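Local coordinates for protein 5-formyl-3-hydroxy-2-methylpyridine 4-carboxylate 5-dehydrogenase (Mesorhizobium japonicum MAFF 303099, PDB 4OM8) that oxidises 5-formyl-3-hydroxy-2-methylpyridine-4-carboxylate with NAD(+) in the breakdown of vitamin B6, and can also reduce the same aldehyde with NADH to 4-pyridoxate, at residues A6-G11 / V29-A34; L10-P15 / W138-H143. All blocks are in the same frame, centred on the assembly; numbering follows the deposited sequence.

Interaction 1: A6-G11 / V29-A34; sequences AIIGLG and VAYDVA. With NAD (nicotinamide-adenine-dinucleotide), chain C.
L10 and Y31, with A30 beside them, bury the most surface where 6-11 meets 29-34, whose strands 6-8 and 29-31 run parallel in the first beta-alpha-beta unit of the Rossmann fold. A ladder of backbone bonds runs from I7 N to V29 O, from Y31 N to I7 O and, at the strand ends, from G9 N to Y31 O (2.8 Å). Just past this last rung L10 folds back over the second strand, its CD2 3.6 Å from A30 CB, on the same face as I7. On the other face the Y31 ring receives I8 CG2 at its edge, 4.2 Å from CD2; Y31 CE2 and I8 CG2 both touch C2A of the NAD adenine. D32 then divides its carboxylate. OD2 accepts L10 N (2.8 Å) on its anti side, 15° out of plane, and O3B of NAD at 2.6 Å; OD1 takes O2B at 2.7 Å and, through its anti lone pair, A34 N in an Asx turn. Both hydroxyls of the adenosine ribose are thus read by one acid whose rotation two backbone amides help fix, an arrangement consistent with selection of NAD, since a 2'-phosphate would probably be repelled by the carboxylate.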
loop_
_atom_site.group_PDB
_atom_site.type_symbol
_atom_site.label_atom_id
_atom_site.label_comp_id
_atom_site.label_asym_id
_atom_site.label_seq_id
_atom_site.Cartn_x
_atom_site.Cartn_y
_atom_site.Cartn_z
ATOM N N ALA A 6 24.357 20.794 -5.440
ATOM C CA ALA A 6 24.967 19.987 -6.490
ATOM C C ALA A 6 24.403 18.581 -6.386
ATOM O O ALA A 6 24.281 18.048 -5.288
ATOM C CB ALA A 6 26.490 19.959 -6.366
ATOM N N ILE A 7 24.070 17.995 -7.528
ATOM C CA ILE A 7 23.698 16.588 -7.613
ATOM C C ILE A 7 24.762 15.822 -8.395
ATOM O O ILE A 7 25.138 16.216 -9.507
ATOM C CB ILE A 7 22.309 16.402 -8.269
ATOM C CG1 ILE A 7 21.239 17.075 -7.407
ATOM C CG2 ILE A 7 22.005 14.918 -8.448
ATOM C CD1 ILE A 7 19.890 17.219 -8.060
ATOM N N ILE A 8 25.255 14.737 -7.792
ATOM C CA ILE A 8 26.246 13.867 -8.430
ATOM C C ILE A 8 25.591 12.550 -8.815
ATOM O O ILE A 8 25.281 11.717 -7.953
ATOM C CB ILE A 8 27.437 13.596 -7.497
ATOM C CG1 ILE A 8 27.970 14.908 -6.912
ATOM C CG2 ILE A 8 28.510 12.770 -8.212
ATOM C CD1 ILE A 8 28.381 15.957 -7.953
ATOM N N GLY A 9 25.338 12.384 -10.112
ATOM C CA GLY A 9 24.703 11.175 -10.621
ATOM C C GLY A 9 23.344 11.519 -11.174
ATOM O O GLY A 9 22.469 12.003 -10.441
ATOM N N LEU A 10 23.171 11.278 -12.476
ATOM C CA LEU A 10 21.960 11.670 -13.200
ATOM C C LEU A 10 21.260 10.523 -13.910
ATOM O O LEU A 10 20.823 10.673 -15.055
ATOM C CB LEU A 10 22.288 12.741 -14.239
ATOM C CG LEU A 10 22.557 14.160 -13.751
ATOM C CD1 LEU A 10 23.043 15.017 -14.918
ATOM C CD2 LEU A 10 21.286 14.739 -13.155
ATOM N N GLY A 11 21.153 9.389 -13.244
ATOM C CA GLY A 11 20.429 8.258 -13.810
ATOM C C GLY A 11 18.951 8.408 -13.525
ATOM O O GLY A 11 18.406 9.504 -13.601
ATOM N N VAL A 29 23.063 22.496 -9.770
ATOM C CA VAL A 29 23.998 22.115 -10.827
ATOM C C VAL A 29 24.250 20.616 -10.696
ATOM O O VAL A 29 24.524 20.121 -9.610
ATOM C CB VAL A 29 25.316 22.916 -10.755
ATOM C CG1 VAL A 29 26.200 22.582 -11.946
ATOM C CG2 VAL A 29 25.017 24.413 -10.754
ATOM N N ALA A 30 24.120 19.888 -11.797
ATOM C CA ALA A 30 24.185 18.436 -11.731
ATOM C C ALA A 30 25.265 17.901 -12.647
ATOM O O ALA A 30 25.530 18.462 -13.724
ATOM C CB ALA A 30 22.841 17.825 -12.085
ATOM N N TYR A 31 25.869 16.798 -12.217
ATOM C CA TYR A 31 27.028 16.213 -12.882
ATOM C C TYR A 31 26.861 14.718 -13.016
ATOM O O TYR A 31 26.286 14.080 -12.151
ATOM C CB TYR A 31 28.305 16.524 -12.090
ATOM C CG TYR A 31 29.507 15.683 -12.461
ATOM C CD1 TYR A 31 30.316 16.026 -13.540
ATOM C CD2 TYR A 31 29.846 14.551 -11.723
ATOM C CE1 TYR A 31 31.425 15.253 -13.885
ATOM C CE2 TYR A 31 30.944 13.784 -12.057
ATOM C CZ TYR A 31 31.722 14.127 -13.137
ATOM O OH TYR A 31 32.816 13.354 -13.456
ATOM N N ASP A 32 27.383 14.159 -14.100
ATOM C CA ASP A 32 27.456 12.710 -14.241
ATOM C C ASP A 32 28.746 12.399 -14.981
ATOM O O ASP A 32 29.157 13.169 -15.851
ATOM C CB ASP A 32 26.239 12.159 -14.997
ATOM C CG ASP A 32 26.070 10.649 -14.832
ATOM O OD1 ASP A 32 26.955 9.885 -15.276
ATOM O OD2 ASP A 32 25.030 10.228 -14.268
ATOM N N VAL A 33 29.369 11.273 -14.644
ATOM C CA VAL A 33 30.623 10.849 -15.257
ATOM C C VAL A 33 30.431 10.384 -16.711
ATOM O O VAL A 33 31.392 10.339 -17.486
ATOM C CB VAL A 33 31.267 9.716 -14.417
ATOM C CG1 VAL A 33 30.494 8.418 -14.604
ATOM C CG2 VAL A 33 32.749 9.535 -14.764
ATOM N N ALA A 34 29.197 10.050 -17.080
ATOM C CA ALA A 34 28.923 9.471 -18.396
ATOM C C ALA A 34 28.179 10.447 -19.285
ATOM O O ALA A 34 27.058 10.827 -18.975
ATOM C CB ALA A 34 28.116 8.180 -18.253
HETATM P PA NAD C . 21.296 4.734 -11.919
HETATM O O1A NAD C . 22.171 3.514 -12.152
HETATM O O2A NAD C . 20.035 4.945 -12.742
HETATM O O5B NAD C . 22.224 6.037 -12.090
HETATM C C5B NAD C . 23.537 6.116 -11.534
HETATM C C4B NAD C . 24.277 7.232 -12.255
HETATM O O4B NAD C . 25.507 7.500 -11.581
HETATM C C3B NAD C . 24.617 6.833 -13.690
HETATM O O3B NAD C . 24.098 7.801 -14.611
HETATM C C2B NAD C . 26.140 6.789 -13.702
HETATM O O2B NAD C . 26.739 7.165 -14.952
HETATM C C1B NAD C . 26.481 7.772 -12.600
HETATM N N9A NAD C . 27.827 7.645 -12.013
HETATM C C8A NAD C . 28.541 6.526 -11.807
HETATM N N7A NAD C . 29.727 6.819 -11.217
HETATM C C5A NAD C . 29.776 8.149 -11.035
HETATM C C6A NAD C . 30.733 9.119 -10.475
HETATM N N6A NAD C . 31.923 8.719 -9.964
HETATM N N1A NAD C . 30.383 10.423 -10.489
HETATM C C2A NAD C . 29.210 10.843 -10.994
HETATM N N3A NAD C . 28.293 10.016 -11.520
HETATM C C4A NAD C . 28.522 8.686 -11.569
HETATM O O3 NAD C . 21.005 4.787 -10.334
HETATM P PN NAD C . 19.686 5.367 -9.615
HETATM O O1N NAD C . 18.560 4.358 -9.738
HETATM O O2N NAD C . 19.418 6.802 -10.008
HETATM O O5D NAD C . 20.149 5.360 -8.080
HETATM C C5D NAD C . 21.209 6.200 -7.607
HETATM C C4D NAD C . 21.268 6.058 -6.091
HETATM O O4D NAD C . 19.973 6.357 -5.580
HETATM C C3D NAD C . 21.577 4.637 -5.646
HETATM O O3D NAD C . 22.261 4.728 -4.393
HETATM C C2D NAD C . 20.213 4.022 -5.401
HETATM O O2D NAD C . 20.252 2.999 -4.401
HETATM C C1D NAD C . 19.425 5.220 -4.899
HETATM N N1N NAD C . 17.974 5.155 -5.133
HETATM C C2N NAD C . 17.438 4.540 -6.208
HETATM C C3N NAD C . 16.053 4.531 -6.387
HETATM C C7N NAD C . 15.386 3.832 -7.543
HETATM O O7N NAD C . 15.952 3.671 -8.613
HETATM N N7N NAD C . 14.151 3.376 -7.338
HETATM C C4N NAD C . 15.234 5.163 -5.457
HETATM C C5N NAD C . 15.817 5.798 -4.370
HETATM C C6N NAD C . 17.199 5.784 -4.240
#

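Interaction 2: L10-P15 / W138-H143; sequences LGTMGP and WSNPPH. With NAD (nicotinamide-adenine-dinucleotide), chain C.
M13 reaches from the glycine-rich turn of the Rossmann fold, a GxGxxG pattern formed by G9, G11 and G14, to the 138-143 loop, which directly follows H137, a residue thought important for catalysis. Its methyl CE lies 3.5 Å from W138 CB and 3.9 Å from P142 CB, while SD rests 3.8 Å from N140 CB. The same side chain borders the cofactor, with SD 3.5 Å from C4N, the hydride-carrying carbon of the nicotinamide. Bends at chi2 (-63°) and chi3 (-75°) curl the thioether between ring and loop, so that SD and CE each touch both. With an alanine in place of M13, CG, SD and CE go, and a gap would probably open between nicotinamide and loop, leaving the ring freer to shift. Next to it T12 sends CG2, anti to the backbone N, across N140 at about a right angle, 3.7 Å from OD1.

Behind these contacts stands the type I turn from G11 to G14, which directs two successive amides at the pyrophosphate: T12 N bonds O2A almost straight (169°), and M13 N bonds O2N. The facing loop is held by its own partners: W138 N bonds D114, S139 OG bonds E187, and N140 O accepts K223 of the second subunit. At the seam, P142 CG sits 3.3 Å from M13 O, a buried carbonyl oxygen without a hydrogen-bonding partner.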
loop_
_atom_site.group_PDB
_atom_site.type_symbol
_atom_site.label_atom_id
_atom_site.label_comp_id
_atom_site.label_asym_id
_atom_site.label_seq_id
_atom_site.Cartn_x
_atom_site.Cartn_y
_atom_site.Cartn_z
ATOM N N LEU A 10 23.171 11.278 -12.476
ATOM C CA LEU A 10 21.960 11.670 -13.200
ATOM C C LEU A 10 21.260 10.523 -13.910
ATOM O O LEU A 10 20.823 10.673 -15.055
ATOM C CB LEU A 10 22.288 12.741 -14.239
ATOM C CG LEU A 10 22.557 14.160 -13.751
ATOM C CD1 LEU A 10 23.043 15.017 -14.918
ATOM C CD2 LEU A 10 21.286 14.739 -13.155
ATOM N N GLY A 11 21.153 9.389 -13.244
ATOM C CA GLY A 11 20.429 8.258 -13.810
ATOM C C GLY A 11 18.951 8.408 -13.525
ATOM O O GLY A 11 18.406 9.504 -13.601
ATOM N N THR A 12 18.311 7.296 -13.190
ATOM C CA THR A 12 16.885 7.253 -12.897
ATOM C C THR A 12 16.415 8.348 -11.941
ATOM O O THR A 12 15.393 8.992 -12.189
ATOM C CB THR A 12 16.524 5.879 -12.311
ATOM O OG1 THR A 12 16.838 4.869 -13.278
ATOM C CG2 THR A 12 15.054 5.799 -11.926
ATOM N N MET A 13 17.174 8.567 -10.865
ATOM C CA MET A 13 16.717 9.465 -9.800
ATOM C C MET A 13 17.134 10.921 -9.976
ATOM O O MET A 13 16.679 11.792 -9.234
ATOM C CB MET A 13 17.225 8.974 -8.444
ATOM C CG MET A 13 16.645 7.649 -8.017
ATOM S SD MET A 13 14.865 7.761 -7.789
ATOM C CE MET A 13 14.769 8.647 -6.246
ATOM N N GLY A 14 17.998 11.190 -10.944
ATOM C CA GLY A 14 18.625 12.504 -11.038
ATOM C C GLY A 14 17.810 13.663 -11.596
ATOM O O GLY A 14 17.668 14.701 -10.943
ATOM N N PRO A 15 17.303 13.525 -12.826
ATOM C CA PRO A 15 16.617 14.630 -13.499
ATOM C C PRO A 15 15.388 15.141 -12.757
ATOM O O PRO A 15 15.216 16.352 -12.652
ATOM C CB PRO A 15 16.220 14.017 -14.841
ATOM C CG PRO A 15 17.274 13.005 -15.082
ATOM C CD PRO A 15 17.553 12.404 -13.747
ATOM N N TRP A 138 15.238 9.674 -1.429
ATOM C CA TRP A 138 14.091 9.969 -2.266
ATOM C C TRP A 138 13.455 8.685 -2.763
ATOM O O TRP A 138 14.004 7.597 -2.578
ATOM C CB TRP A 138 14.515 10.823 -3.455
ATOM C CG TRP A 138 15.092 12.172 -3.116
ATOM C CD1 TRP A 138 16.242 12.440 -2.411
ATOM C CD2 TRP A 138 14.562 13.435 -3.516
ATOM N NE1 TRP A 138 16.446 13.804 -2.338
ATOM C CE2 TRP A 138 15.425 14.435 -3.006
ATOM C CE3 TRP A 138 13.433 13.823 -4.251
ATOM C CZ2 TRP A 138 15.195 15.793 -3.217
ATOM C CZ3 TRP A 138 13.199 15.177 -4.450
ATOM C CH2 TRP A 138 14.080 16.145 -3.938
ATOM N N SER A 139 12.293 8.811 -3.394
ATOM C CA SER A 139 11.619 7.660 -3.996
ATOM C C SER A 139 11.353 7.895 -5.480
ATOM O O SER A 139 11.227 9.035 -5.919
ATOM C CB SER A 139 10.303 7.363 -3.264
ATOM O OG SER A 139 10.532 6.894 -1.938
ATOM N N ASN A 140 11.276 6.815 -6.254
ATOM C CA ASN A 140 11.076 6.929 -7.696
ATOM C C ASN A 140 9.594 6.980 -8.043
ATOM O O ASN A 140 8.845 6.122 -7.595
ATOM C CB ASN A 140 11.742 5.747 -8.398
ATOM C CG ASN A 140 11.672 5.848 -9.907
ATOM O OD1 ASN A 140 11.823 6.924 -10.481
ATOM N ND2 ASN A 140 11.474 4.708 -10.560
ATOM N N PRO A 141 9.159 7.986 -8.825
ATOM C CA PRO A 141 9.908 9.096 -9.428
ATOM C C PRO A 141 10.092 10.244 -8.447
ATOM O O PRO A 141 9.155 10.630 -7.758
ATOM C CB PRO A 141 9.019 9.518 -10.623
ATOM C CG PRO A 141 7.966 8.413 -10.745
ATOM C CD PRO A 141 7.782 7.934 -9.340
ATOM N N PRO A 142 11.305 10.811 -8.395
ATOM C CA PRO A 142 11.628 11.766 -7.326
ATOM C C PRO A 142 10.886 13.102 -7.416
ATOM O O PRO A 142 10.800 13.797 -6.405
ATOM C CB PRO A 142 13.139 11.960 -7.492
ATOM C CG PRO A 142 13.382 11.668 -8.940
ATOM C CD PRO A 142 12.453 10.543 -9.278
ATOM N N HIS A 143 10.377 13.455 -8.587
ATOM C CA HIS A 143 9.617 14.690 -8.725
ATOM C C HIS A 143 8.132 14.454 -8.459
ATOM O O HIS A 143 7.348 15.401 -8.422
ATOM C CB HIS A 143 9.828 15.305 -10.116
ATOM C CG HIS A 143 9.591 14.357 -11.248
ATOM N ND1 HIS A 143 10.253 13.154 -11.371
ATOM C CD2 HIS A 143 8.787 14.455 -12.337
ATOM C CE1 HIS A 143 9.849 12.541 -12.470
ATOM N NE2 HIS A 143 8.963 13.311 -13.075
HETATM P PA NAD C . 21.296 4.734 -11.919
HETATM O O1A NAD C . 22.171 3.514 -12.152
HETATM O O2A NAD C . 20.035 4.945 -12.742
HETATM O O5B NAD C . 22.224 6.037 -12.090
HETATM C C5B NAD C . 23.537 6.116 -11.534
HETATM C C4B NAD C . 24.277 7.232 -12.255
HETATM O O4B NAD C . 25.507 7.500 -11.581
HETATM C C3B NAD C . 24.617 6.833 -13.690
HETATM O O3B NAD C . 24.098 7.801 -14.611
HETATM C C2B NAD C . 26.140 6.789 -13.702
HETATM O O2B NAD C . 26.739 7.165 -14.952
HETATM C C1B NAD C . 26.481 7.772 -12.600
HETATM N N9A NAD C . 27.827 7.645 -12.013
HETATM C C8A NAD C . 28.541 6.526 -11.807
HETATM N N7A NAD C . 29.727 6.819 -11.217
HETATM C C5A NAD C . 29.776 8.149 -11.035
HETATM C C6A NAD C . 30.733 9.119 -10.475
HETATM N N6A NAD C . 31.923 8.719 -9.964
HETATM N N1A NAD C . 30.383 10.423 -10.489
HETATM C C2A NAD C . 29.210 10.843 -10.994
HETATM N N3A NAD C . 28.293 10.016 -11.520
HETATM C C4A NAD C . 28.522 8.686 -11.569
HETATM O O3 NAD C . 21.005 4.787 -10.334
HETATM P PN NAD C . 19.686 5.367 -9.615
HETATM O O1N NAD C . 18.560 4.358 -9.738
HETATM O O2N NAD C . 19.418 6.802 -10.008
HETATM O O5D NAD C . 20.149 5.360 -8.080
HETATM C C5D NAD C . 21.209 6.200 -7.607
HETATM C C4D NAD C . 21.268 6.058 -6.091
HETATM O O4D NAD C . 19.973 6.357 -5.580
HETATM C C3D NAD C . 21.577 4.637 -5.646
HETATM O O3D NAD C . 22.261 4.728 -4.393
HETATM C C2D NAD C . 20.213 4.022 -5.401
HETATM O O2D NAD C . 20.252 2.999 -4.401
HETATM C C1D NAD C . 19.425 5.220 -4.899
HETATM N N1N NAD C . 17.974 5.155 -5.133
HETATM C C2N NAD C . 17.438 4.540 -6.208
HETATM C C3N NAD C . 16.053 4.531 -6.387
HETATM C C7N NAD C . 15.386 3.832 -7.543
HETATM O O7N NAD C . 15.952 3.671 -8.613
HETATM N N7N NAD C . 14.151 3.376 -7.338
HETATM C C4N NAD C . 15.234 5.163 -5.457
HETATM C C5N NAD C . 15.817 5.798 -4.370
HETATM C C6N NAD C . 17.199 5.784 -4.240
#

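How the interactions relate
Interactions 1 and 2 illustrate how one short stretch can serve two ends of a dinucleotide. L10 and G11 belong to both, though in interaction 2 it is T12 and M13 that reach the loop; the centres are about 11 Å apart, and both contacts border NAD. Both are buried, but interaction 1 belongs to the sheet itself, joining neighbouring strands by regular backbone bonds and spending an acidic side chain on the adenosine ribose. Interaction 2 lies nearer the centre of the chain and brings together a turn and a loop 123 residues apart; no hydrogen bond crosses it, and van der Waals contact beside the nicotinamide does the work. Only interaction 2 touches the second subunit. Helix 14-23 connects the two, leaving the turn and leading to strand 27-31.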